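Local coordinates for protein phytase (Debaryomyces castellii, PDB 2GFI) that hydrolyses phytate (inositol hexakisphosphate) as a 3-phytase, a glycosylated enzyme of the histidine acid phosphatase family, at residues Ser204-Asp209 with Phe330-Asp335; Ser307-Ala312 with Glu337-Ala342; Ile343-Pro348 with Val388-Asn393. All coordinates share one frame; numbering follows the deposited sequence.

Interaction 1. Residues Ser204-Asp209 with Phe330-Asp335; sequences SLTPRD and FTHDTD
Arg-208 leaves its backbone with CG wedged between N and the carbonyl carbon (chi1 70°) and bends again at chi3, which carries the guanidinium back to Asp-335, whose CG lies beside its own backbone N. The two side chains meet at about a right angle, and the arginine grips the carboxylate side-on with two nitrogens. NE of Arg-208 donates to OD1 of Asp-335 at 2.6 Å, nearly straight and in the guanidinium plane, though it reaches that oxygen from above the carboxylate plane. NH2 of Arg-208 takes OD2 of Asp-335 on the syn side at 2.9 Å. The guanidinium and carboxylate planes are 43° apart, so the salt bridge is twisted rather than flat. Thr-334 packs its methyl CG2 over one guanidinium face, 3.5 Å from Arg-208 CD, while Asp-209 OD1 sits over the opposite face as a long charge contact. A water accepts from Arg-208 N and donates to Asp-335 OD1, tying the carboxylate to the loop backbone as well. Further along, Thr-331 OG1 donates to Leu-205 O at 2.8 Å, coming from above the carbonyl plane. Between these bonds the methyl CG2 of Thr-206 fills in, 3.3 Å from Asp-335 OD2. His-332, the N-cap residue of helix 333-343, turns its ring edge to that same methyl, and its NE2 is held by Ser-458 O. His-332 and Asp-333 are the HD motif of histidine acid phosphatases, placed where strand 326-331 gives way to helix 333-343; Asp-333 is the predicted proton donor and His-332 lies close to the predicted nucleophile, His-70.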
ATOM      1  N   SER A 204     -18.328  33.264  19.947  1.00 33.48           N
ATOM      2  CA  SER A 204     -17.071  33.312  19.192  1.00 32.36           C
ATOM      3  C   SER A 204     -16.664  31.889  18.848  1.00 31.37           C
ATOM      4  O   SER A 204     -16.923  30.963  19.613  1.00 30.92           O
ATOM      5  CB  SER A 204     -15.992  33.911  20.082  1.00 31.90           C
ATOM      6  OG  SER A 204     -14.787  34.084  19.381  1.00 32.24           O
ATOM      7  N   LEU A 205     -16.044  31.726  17.690  1.00 30.76           N
ATOM      8  CA  LEU A 205     -15.351  30.474  17.357  1.00 29.73           C
ATOM      9  C   LEU A 205     -13.918  30.526  17.861  1.00 29.78           C
ATOM     10  O   LEU A 205     -13.196  29.545  17.802  1.00 30.44           O
ATOM     11  CB  LEU A 205     -15.419  30.195  15.854  1.00 28.75           C
ATOM     12  CG  LEU A 205     -16.750  29.614  15.400  1.00 26.46           C
ATOM     13  CD1 LEU A 205     -16.841  29.598  13.911  1.00 23.14           C
ATOM     14  CD2 LEU A 205     -17.049  28.215  16.038  1.00 22.64           C
ATOM     15  N   THR A 206     -13.525  31.688  18.370  1.00 29.83           N
ATOM     16  CA  THR A 206     -12.212  31.884  18.980  1.00 29.84           C
ATOM     17  C   THR A 206     -12.386  32.534  20.362  1.00 30.15           C
ATOM     18  O   THR A 206     -11.890  33.623  20.578  1.00 30.07           O
ATOM     19  CB  THR A 206     -11.304  32.796  18.082  1.00 29.75           C
ATOM     20  OG1 THR A 206     -11.961  34.054  17.825  1.00 29.40           O
ATOM     21  CG2 THR A 206     -11.098  32.198  16.694  1.00 27.65           C
ATOM     22  N   PRO A 207     -13.086  31.879  21.291  1.00 30.83           N
ATOM     23  CA  PRO A 207     -13.376  32.486  22.603  1.00 31.07           C
ATOM     24  C   PRO A 207     -12.134  32.832  23.429  1.00 32.00           C
ATOM     25  O   PRO A 207     -12.215  33.660  24.360  1.00 33.01           O
ATOM     26  CB  PRO A 207     -14.211  31.420  23.310  1.00 31.05           C
ATOM     27  CG  PRO A 207     -13.838  30.130  22.605  1.00 30.99           C
ATOM     28  CD  PRO A 207     -13.660  30.522  21.166  1.00 30.38           C
ATOM     29  N   ARG A 208     -10.986  32.240  23.106  1.00 31.87           N
ATOM     30  CA  ARG A 208      -9.770  32.623  23.813  1.00 32.08           C
ATOM     31  C   ARG A 208      -9.443  34.109  23.594  1.00 32.81           C
ATOM     32  O   ARG A 208      -8.747  34.697  24.411  1.00 33.48           O
ATOM     33  CB  ARG A 208      -8.582  31.773  23.359  1.00 31.03           C
ATOM     34  CG  ARG A 208      -8.137  32.084  21.956  1.00 29.90           C
ATOM     35  CD  ARG A 208      -7.317  31.033  21.331  1.00 29.21           C
ATOM     36  NE  ARG A 208      -7.556  30.997  19.896  1.00 30.40           N
ATOM     37  CZ  ARG A 208      -6.770  31.570  18.998  1.00 30.36           C
ATOM     38  NH1 ARG A 208      -5.673  32.209  19.398  1.00 28.75           N
ATOM     39  NH2 ARG A 208      -7.083  31.494  17.705  1.00 29.92           N
ATOM     40  N   ASP A 209      -9.901  34.678  22.473  1.00 33.06           N
ATOM     41  CA  ASP A 209      -9.610  36.057  22.110  1.00 34.39           C
ATOM     42  C   ASP A 209     -10.213  37.063  23.118  1.00 35.21           C
ATOM     43  O   ASP A 209      -9.582  38.066  23.463  1.00 34.90           O
ATOM     44  CB  ASP A 209     -10.140  36.352  20.697  1.00 34.59           C
ATOM     45  CG  ASP A 209      -9.314  35.687  19.602  1.00 34.94           C
ATOM     46  OD1 ASP A 209      -8.259  35.100  19.886  1.00 34.98           O
ATOM     47  OD2 ASP A 209      -9.642  35.702  18.411  1.00 36.22           O
ATOM     48  N   PHE A 330     -15.623  26.336  11.613  1.00 24.06           N
ATOM     49  CA  PHE A 330     -14.273  26.426  11.104  1.00 23.63           C
ATOM     50  C   PHE A 330     -13.533  27.455  11.919  1.00 24.03           C
ATOM     51  O   PHE A 330     -14.012  28.562  12.082  1.00 23.88           O
ATOM     52  CB  PHE A 330     -14.317  26.835   9.642  1.00 22.60           C
ATOM     53  CG  PHE A 330     -14.935  25.811   8.784  1.00 22.18           C
ATOM     54  CD1 PHE A 330     -14.152  24.826   8.196  1.00 20.32           C
ATOM     55  CD2 PHE A 330     -16.318  25.783   8.605  1.00 21.11           C
ATOM     56  CE1 PHE A 330     -14.728  23.854   7.432  1.00 19.68           C
ATOM     57  CE2 PHE A 330     -16.905  24.813   7.845  1.00 20.55           C
ATOM     58  CZ  PHE A 330     -16.107  23.838   7.254  1.00 21.44           C
ATOM     59  N   THR A 331     -12.362  27.081  12.422  1.00 24.56           N
ATOM     60  CA  THR A 331     -11.613  27.935  13.305  1.00 25.36           C
ATOM     61  C   THR A 331     -10.142  27.471  13.307  1.00 25.69           C
ATOM     62  O   THR A 331      -9.735  26.813  12.369  1.00 26.72           O
ATOM     63  CB  THR A 331     -12.280  27.961  14.697  1.00 26.07           C
ATOM     64  OG1 THR A 331     -11.606  28.916  15.538  1.00 29.08           O
ATOM     65  CG2 THR A 331     -12.138  26.619  15.418  1.00 24.94           C
ATOM     66  N   HIS A 332      -9.342  27.837  14.306  1.00 25.69           N
ATOM     67  CA  HIS A 332      -7.919  27.536  14.291  1.00 26.13           C
ATOM     68  C   HIS A 332      -7.616  26.298  15.128  1.00 26.26           C
ATOM     69  O   HIS A 332      -8.456  25.824  15.875  1.00 26.52           O
ATOM     70  CB  HIS A 332      -7.120  28.715  14.871  1.00 26.82           C
ATOM     71  CG  HIS A 332      -7.191  29.961  14.049  1.00 28.04           C
ATOM     72  ND1 HIS A 332      -8.202  30.890  14.198  1.00 29.75           N
ATOM     73  CD2 HIS A 332      -6.367  30.447  13.090  1.00 27.77           C
ATOM     74  CE1 HIS A 332      -7.997  31.895  13.362  1.00 29.25           C
ATOM     75  NE2 HIS A 332      -6.899  31.645  12.670  1.00 30.38           N
ATOM     76  N   ASP A 333      -6.401  25.786  15.020  1.00 26.62           N
ATOM     77  CA  ASP A 333      -5.994  24.665  15.842  1.00 27.54           C
ATOM     78  C   ASP A 333      -6.139  24.997  17.319  1.00 27.00           C
ATOM     79  O   ASP A 333      -6.625  24.170  18.122  1.00 27.46           O
ATOM     80  CB  ASP A 333      -4.560  24.222  15.512  1.00 28.33           C
ATOM     81  CG  ASP A 333      -3.555  25.365  15.519  1.00 31.22           C
ATOM     82  OD1 ASP A 333      -3.914  26.557  15.699  1.00 35.51           O
ATOM     83  OD2 ASP A 333      -2.341  25.158  15.335  1.00 35.91           O
ATOM     84  N   THR A 334      -5.755  26.223  17.665  1.00 26.54           N
ATOM     85  CA  THR A 334      -5.736  26.676  19.038  1.00 26.28           C
ATOM     86  C   THR A 334      -7.113  26.601  19.651  1.00 25.66           C
ATOM     87  O   THR A 334      -7.258  26.210  20.789  1.00 25.87           O
ATOM     88  CB  THR A 334      -5.150  28.091  19.136  1.00 26.55           C
ATOM     89  OG1 THR A 334      -3.769  28.052  18.752  1.00 27.94           O
ATOM     90  CG2 THR A 334      -5.059  28.514  20.605  1.00 26.77           C
ATOM     91  N   ASP A 335      -8.131  26.904  18.864  1.00 25.65           N
ATOM     92  CA  ASP A 335      -9.477  26.960  19.385  1.00 25.99           C
ATOM     93  C   ASP A 335     -10.016  25.580  19.563  1.00 26.00           C
ATOM     94  O   ASP A 335     -10.717  25.293  20.550  1.00 25.67           O
ATOM     95  CB  ASP A 335     -10.317  27.763  18.445  1.00 26.26           C
ATOM     96  CG  ASP A 335      -9.769  29.138  18.289  1.00 28.88           C
ATOM     97  OD1 ASP A 335      -9.830  29.854  19.319  1.00 31.23           O
ATOM     98  OD2 ASP A 335      -9.211  29.563  17.232  1.00 30.62           O
TER
HETATM   99  O   HOH W   1     -10.591  29.486  21.708  1.00 25.61           O

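Interaction 2. Residues Ser307-Ala312 with Glu337-Ala342; sequences STLLNA and EIFHSA. With NAG (2-acetamido-2-deoxy-beta-D-glucopyranose), chain C.
Phe-339 lays one ring face against Leu-309 and turns its edge to CB of Leu-310, filling the angle between two helices whose axes approach to 8.0 Å and cross at -68°. This is the tight part of the contact. CB of Leu-309 stands over the ring in a CH-pi contact, 3.9 Å from the centroid and shifted toward the rim. CE1 of Phe-339 presses closer still, 3.4 Å from Leu-310 N, so the ring packs on backbone as well as on side chain. With CG anti to the backbone N (chi1 -176°), the phenyl group swings toward helix 302-318 although its CB starts off at an angle to it. Leu-310 crosses Phe-339 at about a right angle and sends CD2 to Ala-342, 3.4 Å from its carbonyl O. The small Ala-342 lets the backbones come together here: its CB lies 3.4 Å from Ser-307 N, while Ser-307 OG is hydrogen-bonded back to Arg-303 O within its own helix. The side of helix 302-318 turned from this packing is the more open one: Asn-311 there is partly exposed and carries sugar. Its ND2 is joined covalently to C1 of an N-acetylglucosamine, whose methyl C8 comes back to Ser-307 CB at 3.7 Å. Helix 412-423 covers the contact beside Ser-307 and Leu-310, NE of its Arg-422 hydrogen-bonding to Ala-342 O, while Phe-339 meets Phe-67 of central strand 59-69 edge-to-face.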
ATOM      1  N   SER A 307     -15.000  25.272  27.314  1.00 30.82           N
ATOM      2  CA  SER A 307     -16.347  24.915  27.763  1.00 30.97           C
ATOM      3  C   SER A 307     -17.429  25.716  27.081  1.00 30.71           C
ATOM      4  O   SER A 307     -18.594  25.317  27.118  1.00 31.43           O
ATOM      5  CB  SER A 307     -16.490  25.099  29.278  1.00 31.20           C
ATOM      6  OG  SER A 307     -15.667  24.193  29.972  1.00 31.15           O
ATOM      7  N   THR A 308     -17.059  26.839  26.475  1.00 30.10           N
ATOM      8  CA  THR A 308     -18.036  27.646  25.774  1.00 30.12           C
ATOM      9  C   THR A 308     -18.567  26.889  24.584  1.00 30.46           C
ATOM     10  O   THR A 308     -19.805  26.758  24.439  1.00 30.91           O
ATOM     11  CB  THR A 308     -17.506  29.064  25.380  1.00 30.25           C
ATOM     12  OG1 THR A 308     -16.355  28.940  24.541  1.00 30.58           O
ATOM     13  CG2 THR A 308     -16.984  29.798  26.592  1.00 29.82           C
ATOM     14  N   LEU A 309     -17.657  26.359  23.753  1.00 30.43           N
ATOM     15  CA  LEU A 309     -18.066  25.519  22.614  1.00 30.49           C
ATOM     16  C   LEU A 309     -18.588  24.174  23.052  1.00 29.42           C
ATOM     17  O   LEU A 309     -19.429  23.627  22.387  1.00 29.63           O
ATOM     18  CB  LEU A 309     -16.953  25.347  21.559  1.00 31.59           C
ATOM     19  CG  LEU A 309     -16.579  26.596  20.753  1.00 32.92           C
ATOM     20  CD1 LEU A 309     -15.408  26.319  19.810  1.00 34.89           C
ATOM     21  CD2 LEU A 309     -17.791  27.193  19.997  1.00 33.36           C
ATOM     22  N   LEU A 310     -18.099  23.632  24.166  1.00 28.91           N
ATOM     23  CA  LEU A 310     -18.626  22.348  24.653  1.00 27.56           C
ATOM     24  C   LEU A 310     -20.092  22.474  25.055  1.00 27.87           C
ATOM     25  O   LEU A 310     -20.910  21.629  24.673  1.00 27.24           O
ATOM     26  CB  LEU A 310     -17.781  21.794  25.791  1.00 27.51           C
ATOM     27  CG  LEU A 310     -18.120  20.377  26.258  1.00 26.60           C
ATOM     28  CD1 LEU A 310     -17.880  19.426  25.127  1.00 27.68           C
ATOM     29  CD2 LEU A 310     -17.321  20.012  27.495  1.00 26.51           C
ATOM     30  N   ASN A 311     -20.416  23.553  25.793  1.00 28.46           N
ATOM     31  CA  ASN A 311     -21.818  23.900  26.170  1.00 28.31           C
ATOM     32  C   ASN A 311     -22.736  24.113  24.980  1.00 27.14           C
ATOM     33  O   ASN A 311     -23.836  23.557  24.927  1.00 27.86           O
ATOM     34  CB  ASN A 311     -21.841  25.178  27.010  1.00 29.31           C
ATOM     35  CG  ASN A 311     -21.511  24.938  28.470  1.00 31.34           C
ATOM     36  OD1 ASN A 311     -21.456  23.789  28.920  1.00 33.32           O
ATOM     37  ND2 ASN A 311     -21.315  26.040  29.225  1.00 35.14           N
ATOM     38  N   ALA A 312     -22.270  24.906  24.025  1.00 26.05           N
ATOM     39  CA  ALA A 312     -23.017  25.250  22.822  1.00 26.06           C
ATOM     40  C   ALA A 312     -23.346  24.008  22.015  1.00 26.38           C
ATOM     41  O   ALA A 312     -24.514  23.780  21.629  1.00 26.07           O
ATOM     42  CB  ALA A 312     -22.221  26.242  21.970  1.00 26.01           C
ATOM     43  N   GLU A 337      -8.012  23.040  20.053  1.00 24.33           N
ATOM     44  CA  GLU A 337      -7.252  22.451  21.169  1.00 24.71           C
ATOM     45  C   GLU A 337      -7.866  22.812  22.483  1.00 23.59           C
ATOM     46  O   GLU A 337      -8.036  21.960  23.335  1.00 23.87           O
ATOM     47  CB  GLU A 337      -5.792  22.893  21.213  1.00 24.98           C
ATOM     48  CG  GLU A 337      -4.891  21.921  20.549  1.00 28.29           C
ATOM     49  CD  GLU A 337      -3.448  22.195  20.832  1.00 30.30           C
ATOM     50  OE1 GLU A 337      -2.764  21.271  21.353  1.00 26.93           O
ATOM     51  OE2 GLU A 337      -3.021  23.325  20.486  1.00 32.75           O
ATOM     52  N   ILE A 338      -8.171  24.089  22.644  1.00 23.13           N
ATOM     53  CA  ILE A 338      -8.815  24.576  23.847  1.00 23.63           C
ATOM     54  C   ILE A 338     -10.197  23.938  24.003  1.00 23.68           C
ATOM     55  O   ILE A 338     -10.559  23.493  25.081  1.00 24.05           O
ATOM     56  CB  ILE A 338      -8.886  26.121  23.808  1.00 23.84           C
ATOM     57  CG1 ILE A 338      -7.459  26.725  23.858  1.00 23.64           C
ATOM     58  CG2 ILE A 338      -9.812  26.642  24.903  1.00 22.68           C
ATOM     59  CD1 ILE A 338      -7.383  28.182  23.442  1.00 22.53           C
ATOM     60  N   PHE A 339     -10.953  23.867  22.914  1.00 23.65           N
ATOM     61  CA  PHE A 339     -12.199  23.097  22.894  1.00 24.53           C
ATOM     62  C   PHE A 339     -11.974  21.702  23.485  1.00 24.26           C
ATOM     63  O   PHE A 339     -12.679  21.313  24.410  1.00 24.68           O
ATOM     64  CB  PHE A 339     -12.751  23.045  21.456  1.00 24.98           C
ATOM     65  CG  PHE A 339     -14.086  22.372  21.309  1.00 26.45           C
ATOM     66  CD1 PHE A 339     -14.930  22.155  22.397  1.00 27.30           C
ATOM     67  CD2 PHE A 339     -14.531  21.999  20.041  1.00 28.19           C
ATOM     68  CE1 PHE A 339     -16.191  21.550  22.211  1.00 27.40           C
ATOM     69  CE2 PHE A 339     -15.793  21.361  19.863  1.00 28.76           C
ATOM     70  CZ  PHE A 339     -16.614  21.163  20.946  1.00 26.45           C
ATOM     71  N   HIS A 340     -10.962  20.984  22.994  1.00 23.87           N
ATOM     72  CA  HIS A 340     -10.600  19.635  23.487  1.00 23.45           C
ATOM     73  C   HIS A 340     -10.131  19.586  24.914  1.00 23.70           C
ATOM     74  O   HIS A 340     -10.291  18.572  25.594  1.00 23.43           O
ATOM     75  CB  HIS A 340      -9.551  18.959  22.577  1.00 23.13           C
ATOM     76  CG  HIS A 340     -10.161  18.290  21.387  1.00 22.29           C
ATOM     77  ND1 HIS A 340     -10.518  16.950  21.384  1.00 20.94           N
ATOM     78  CD2 HIS A 340     -10.541  18.787  20.190  1.00 21.44           C
ATOM     79  CE1 HIS A 340     -11.071  16.651  20.223  1.00 20.50           C
ATOM     80  NE2 HIS A 340     -11.101  17.748  19.482  1.00 22.04           N
ATOM     81  N   SER A 341      -9.561  20.687  25.387  1.00 24.66           N
ATOM     82  CA  SER A 341      -9.273  20.809  26.820  1.00 25.33           C
ATOM     83  C   SER A 341     -10.563  20.598  27.632  1.00 25.92           C
ATOM     84  O   SER A 341     -10.553  19.949  28.678  1.00 25.93           O
ATOM     85  CB  SER A 341      -8.685  22.176  27.120  1.00 25.35           C
ATOM     86  OG  SER A 341      -8.052  22.154  28.370  1.00 25.05           O
ATOM     87  N   ALA A 342     -11.676  21.130  27.134  1.00 25.33           N
ATOM     88  CA  ALA A 342     -12.925  20.895  27.803  1.00 25.27           C
ATOM     89  C   ALA A 342     -13.580  19.573  27.399  1.00 25.42           C
ATOM     90  O   ALA A 342     -14.151  18.922  28.265  1.00 26.68           O
ATOM     91  CB  ALA A 342     -13.872  22.067  27.634  1.00 24.79           C
TER
HETATM   92  C1  NAG C 800     -21.432  25.887  30.667  1.00 37.79           C
HETATM   93  C2  NAG C 800     -20.872  27.202  31.259  1.00 40.55           C
HETATM   94  C3  NAG C 800     -21.151  27.334  32.773  1.00 41.82           C
HETATM   95  C4  NAG C 800     -22.640  27.089  33.087  1.00 43.43           C
HETATM   96  C5  NAG C 800     -22.975  25.715  32.476  1.00 41.88           C
HETATM   97  C6  NAG C 800     -24.409  25.276  32.690  1.00 41.90           C
HETATM   98  C7  NAG C 800     -18.941  28.197  30.050  1.00 41.16           C
HETATM   99  C8  NAG C 800     -17.483  28.531  30.220  1.00 37.74           C
HETATM  100  N2  NAG C 800     -19.445  27.354  30.969  1.00 39.23           N
HETATM  101  O3  NAG C 800     -20.727  28.603  33.197  1.00 41.16           O
HETATM  102  O4  NAG C 800     -23.003  27.216  34.476  1.00 44.69           O
HETATM  103  O5  NAG C 800     -22.772  25.736  31.066  1.00 38.94           O
HETATM  104  O6  NAG C 800     -24.548  24.095  31.941  1.00 43.40           O
HETATM  105  O7  NAG C 800     -19.573  28.692  29.103  1.00 38.99           O

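Interaction 3. Residues Ile343-Pro348 with Val388-Asn393; sequences IGILIP and VRYVIN
Helix 333-343 gives way at Gly-344, whose positive phi (74°) turns the chain into an irregular loop running past strand 385-392, with the backbones still well separated: CA of Ile-345 and CA of Tyr-390 are 8.6 Å apart. Side chains bridge that gap. Ile-343 and Tyr-390 reach toward one another, and CG2 of the isoleucine settles over one face of the phenol ring, 3.4 Å from CZ of Tyr-390 and offset toward the rim. This is a CH-pi contact, 3.8 Å from Ile-343 CG2 to the ring centroid. The tyrosine hydroxyl has its polar partner elsewhere, in Tyr-415 OH of helix 412-423. The strand belongs to the mixed central sheet of the histidine phosphatase fold, where it pairs antiparallel with strand 374-382, and the loop residues pack onto one face of it beyond the end of the helix. Ile-345 places CG1 between its backbone N and carbonyl carbon (chi1 58°) and extends CD1 toward the root of the tyrosine, 3.5 Å from Tyr-390 CB. The same methyl reaches Ile-392, lying 4.0 Å from its CG1, so it spans two residues that point to the same side of the strand. Leu-346 and Ile-392 run alongside each other, pointing opposite ways, with Leu-346 CD1 3.9 Å from Ile-392 CG2. Ile-397 of strand 395-397 touches Ile-345, Leu-346 and Ile-392.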
ATOM      1  N   ILE A 343     -13.527  19.177  26.124  1.00 24.95           N
ATOM      2  CA  ILE A 343     -14.056  17.853  25.706  1.00 24.34           C
ATOM      3  C   ILE A 343     -13.451  16.743  26.533  1.00 24.91           C
ATOM      4  O   ILE A 343     -14.157  15.847  27.004  1.00 25.56           O
ATOM      5  CB  ILE A 343     -13.828  17.545  24.201  1.00 24.36           C
ATOM      6  CG1 ILE A 343     -14.559  18.562  23.306  1.00 23.96           C
ATOM      7  CG2 ILE A 343     -14.319  16.123  23.876  1.00 22.96           C
ATOM      8  CD1 ILE A 343     -14.023  18.661  21.869  1.00 22.76           C
ATOM      9  N   GLY A 344     -12.140  16.786  26.719  1.00 24.70           N
ATOM     10  CA  GLY A 344     -11.515  15.861  27.639  1.00 24.76           C
ATOM     11  C   GLY A 344     -11.372  14.426  27.188  1.00 24.99           C
ATOM     12  O   GLY A 344     -11.162  13.550  27.998  1.00 26.64           O
ATOM     13  N   ILE A 345     -11.423  14.162  25.900  1.00 24.67           N
ATOM     14  CA  ILE A 345     -11.224  12.790  25.418  1.00 23.91           C
ATOM     15  C   ILE A 345      -9.790  12.484  24.954  1.00 24.44           C
ATOM     16  O   ILE A 345      -9.392  11.325  24.826  1.00 24.79           O
ATOM     17  CB  ILE A 345     -12.252  12.468  24.317  1.00 22.57           C
ATOM     18  CG1 ILE A 345     -12.115  13.465  23.168  1.00 20.48           C
ATOM     19  CG2 ILE A 345     -13.638  12.504  24.919  1.00 22.79           C
ATOM     20  CD1 ILE A 345     -12.914  13.078  21.940  1.00 19.08           C
ATOM     21  N   LEU A 346      -9.018  13.520  24.669  1.00 25.42           N
ATOM     22  CA  LEU A 346      -7.640  13.308  24.236  1.00 26.06           C
ATOM     23  C   LEU A 346      -6.654  14.015  25.171  1.00 26.98           C
ATOM     24  O   LEU A 346      -5.525  14.340  24.788  1.00 27.25           O
ATOM     25  CB  LEU A 346      -7.474  13.700  22.769  1.00 25.54           C
ATOM     26  CG  LEU A 346      -8.123  12.701  21.800  1.00 23.64           C
ATOM     27  CD1 LEU A 346      -8.184  13.293  20.415  1.00 23.21           C
ATOM     28  CD2 LEU A 346      -7.362  11.363  21.783  1.00 20.78           C
ATOM     29  N   ILE A 347      -7.101  14.198  26.416  1.00 27.69           N
ATOM     30  CA  ILE A 347      -6.351  14.918  27.455  1.00 28.10           C
ATOM     31  C   ILE A 347      -5.743  13.926  28.465  1.00 28.54           C
ATOM     32  O   ILE A 347      -6.445  13.087  29.012  1.00 28.48           O
ATOM     33  CB  ILE A 347      -7.300  15.973  28.158  1.00 27.80           C
ATOM     34  CG1 ILE A 347      -7.997  16.864  27.128  1.00 26.70           C
ATOM     35  CG2 ILE A 347      -6.560  16.805  29.214  1.00 26.76           C
ATOM     36  CD1 ILE A 347      -7.084  17.453  26.055  1.00 26.92           C
ATOM     37  N   PRO A 348      -4.443  14.019  28.726  1.00 29.51           N
ATOM     38  CA  PRO A 348      -3.809  13.122  29.702  1.00 30.73           C
ATOM     39  C   PRO A 348      -4.302  13.467  31.115  1.00 32.34           C
ATOM     40  O   PRO A 348      -4.738  14.599  31.342  1.00 32.04           O
ATOM     41  CB  PRO A 348      -2.314  13.449  29.568  1.00 29.79           C
ATOM     42  CG  PRO A 348      -2.284  14.824  29.123  1.00 29.32           C
ATOM     43  CD  PRO A 348      -3.488  14.992  28.164  1.00 29.32           C
ATOM     44  N   VAL A 388     -24.230   9.817  21.268  1.00 26.01           N
ATOM     45  CA  VAL A 388     -23.308  10.830  20.814  1.00 25.55           C
ATOM     46  C   VAL A 388     -21.907  10.193  20.791  1.00 24.39           C
ATOM     47  O   VAL A 388     -21.569   9.405  21.654  1.00 22.89           O
ATOM     48  CB  VAL A 388     -23.403  12.057  21.769  1.00 25.96           C
ATOM     49  CG1 VAL A 388     -22.279  12.990  21.567  1.00 28.09           C
ATOM     50  CG2 VAL A 388     -24.727  12.809  21.518  1.00 27.29           C
ATOM     51  N   ARG A 389     -21.106  10.497  19.782  1.00 23.55           N
ATOM     52  CA  ARG A 389     -19.702  10.120  19.857  1.00 22.83           C
ATOM     53  C   ARG A 389     -18.853  11.093  19.059  1.00 22.45           C
ATOM     54  O   ARG A 389     -19.357  11.820  18.199  1.00 21.88           O
ATOM     55  CB  ARG A 389     -19.472   8.671  19.385  1.00 22.20           C
ATOM     56  CG  ARG A 389     -19.602   8.488  17.904  1.00 21.50           C
ATOM     57  CD  ARG A 389     -19.217   7.106  17.455  1.00 19.09           C
ATOM     58  NE  ARG A 389     -19.448   6.960  16.037  1.00 16.92           N
ATOM     59  CZ  ARG A 389     -19.322   5.816  15.391  1.00 20.05           C
ATOM     60  NH1 ARG A 389     -18.985   4.710  16.072  1.00 18.62           N
ATOM     61  NH2 ARG A 389     -19.557   5.765  14.074  1.00 18.56           N
ATOM     62  N   TYR A 390     -17.561  11.082  19.364  1.00 22.50           N
ATOM     63  CA  TYR A 390     -16.579  11.923  18.702  1.00 22.24           C
ATOM     64  C   TYR A 390     -15.776  11.171  17.647  1.00 21.79           C
ATOM     65  O   TYR A 390     -15.322  10.063  17.893  1.00 21.67           O
ATOM     66  CB  TYR A 390     -15.614  12.437  19.741  1.00 22.59           C
ATOM     67  CG  TYR A 390     -16.159  13.580  20.529  1.00 23.19           C
ATOM     68  CD1 TYR A 390     -15.926  14.901  20.117  1.00 22.49           C
ATOM     69  CD2 TYR A 390     -16.920  13.361  21.691  1.00 22.40           C
ATOM     70  CE1 TYR A 390     -16.415  15.957  20.845  1.00 21.73           C
ATOM     71  CE2 TYR A 390     -17.424  14.436  22.429  1.00 22.27           C
ATOM     72  CZ  TYR A 390     -17.174  15.714  21.991  1.00 23.04           C
ATOM     73  OH  TYR A 390     -17.663  16.779  22.706  1.00 25.78           O
ATOM     74  N   VAL A 391     -15.585  11.802  16.489  1.00 21.05           N
ATOM     75  CA  VAL A 391     -14.689  11.307  15.464  1.00 20.03           C
ATOM     76  C   VAL A 391     -13.676  12.440  15.247  1.00 20.52           C
ATOM     77  O   VAL A 391     -14.008  13.503  14.690  1.00 20.88           O
ATOM     78  CB  VAL A 391     -15.459  10.941  14.154  1.00 20.17           C
ATOM     79  CG1 VAL A 391     -14.626  10.056  13.262  1.00 18.59           C
ATOM     80  CG2 VAL A 391     -16.795  10.225  14.462  1.00 19.16           C
ATOM     81  N   ILE A 392     -12.443  12.224  15.725  1.00 19.49           N
ATOM     82  CA  ILE A 392     -11.389  13.210  15.644  1.00 17.93           C
ATOM     83  C   ILE A 392     -10.455  12.736  14.547  1.00 18.51           C
ATOM     84  O   ILE A 392      -9.897  11.630  14.602  1.00 18.58           O
ATOM     85  CB  ILE A 392     -10.638  13.256  16.941  1.00 18.02           C
ATOM     86  CG1 ILE A 392     -11.598  13.321  18.140  1.00 17.74           C
ATOM     87  CG2 ILE A 392      -9.552  14.382  16.897  1.00 15.95           C
ATOM     88  CD1 ILE A 392     -12.669  14.429  18.020  1.00 20.16           C
ATOM     89  N   ASN A 393     -10.315  13.556  13.521  1.00 18.80           N
ATOM     90  CA  ASN A 393      -9.453  13.225  12.387  1.00 18.89           C
ATOM     91  C   ASN A 393      -9.634  11.791  11.935  1.00 18.90           C
ATOM     92  O   ASN A 393      -8.672  11.030  11.799  1.00 18.48           O
ATOM     93  CB  ASN A 393      -8.039  13.554  12.744  1.00 18.56           C
ATOM     94  CG  ASN A 393      -7.932  14.948  13.173  1.00 17.98           C
ATOM     95  OD1 ASN A 393      -7.404  15.259  14.234  1.00 20.39           O
ATOM     96  ND2 ASN A 393      -8.500  15.822  12.377  1.00 17.43           N
TER

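Helix 333-343 strings the three contacts together: interaction 1 takes its N-terminal end, interaction 2 its middle and later turns, and interaction 3 its last residue and the loop beyond. Interactions 1 and 2 touch where Arg-208 CD meets Ile-338 CD1 and Pro-207 lies on Thr-308; interactions 2 and 3 meet through Leu-310, which reaches Ile-343 and Tyr-390. All three are largely buried, although the helix of 307-312 carries a glycan and the loop of 343-348 is partly exposed. Chemistry changes along the way: charged and hydrogen-bonded beside the predicted active-site residues, then apolar packing between helices and against the sheet.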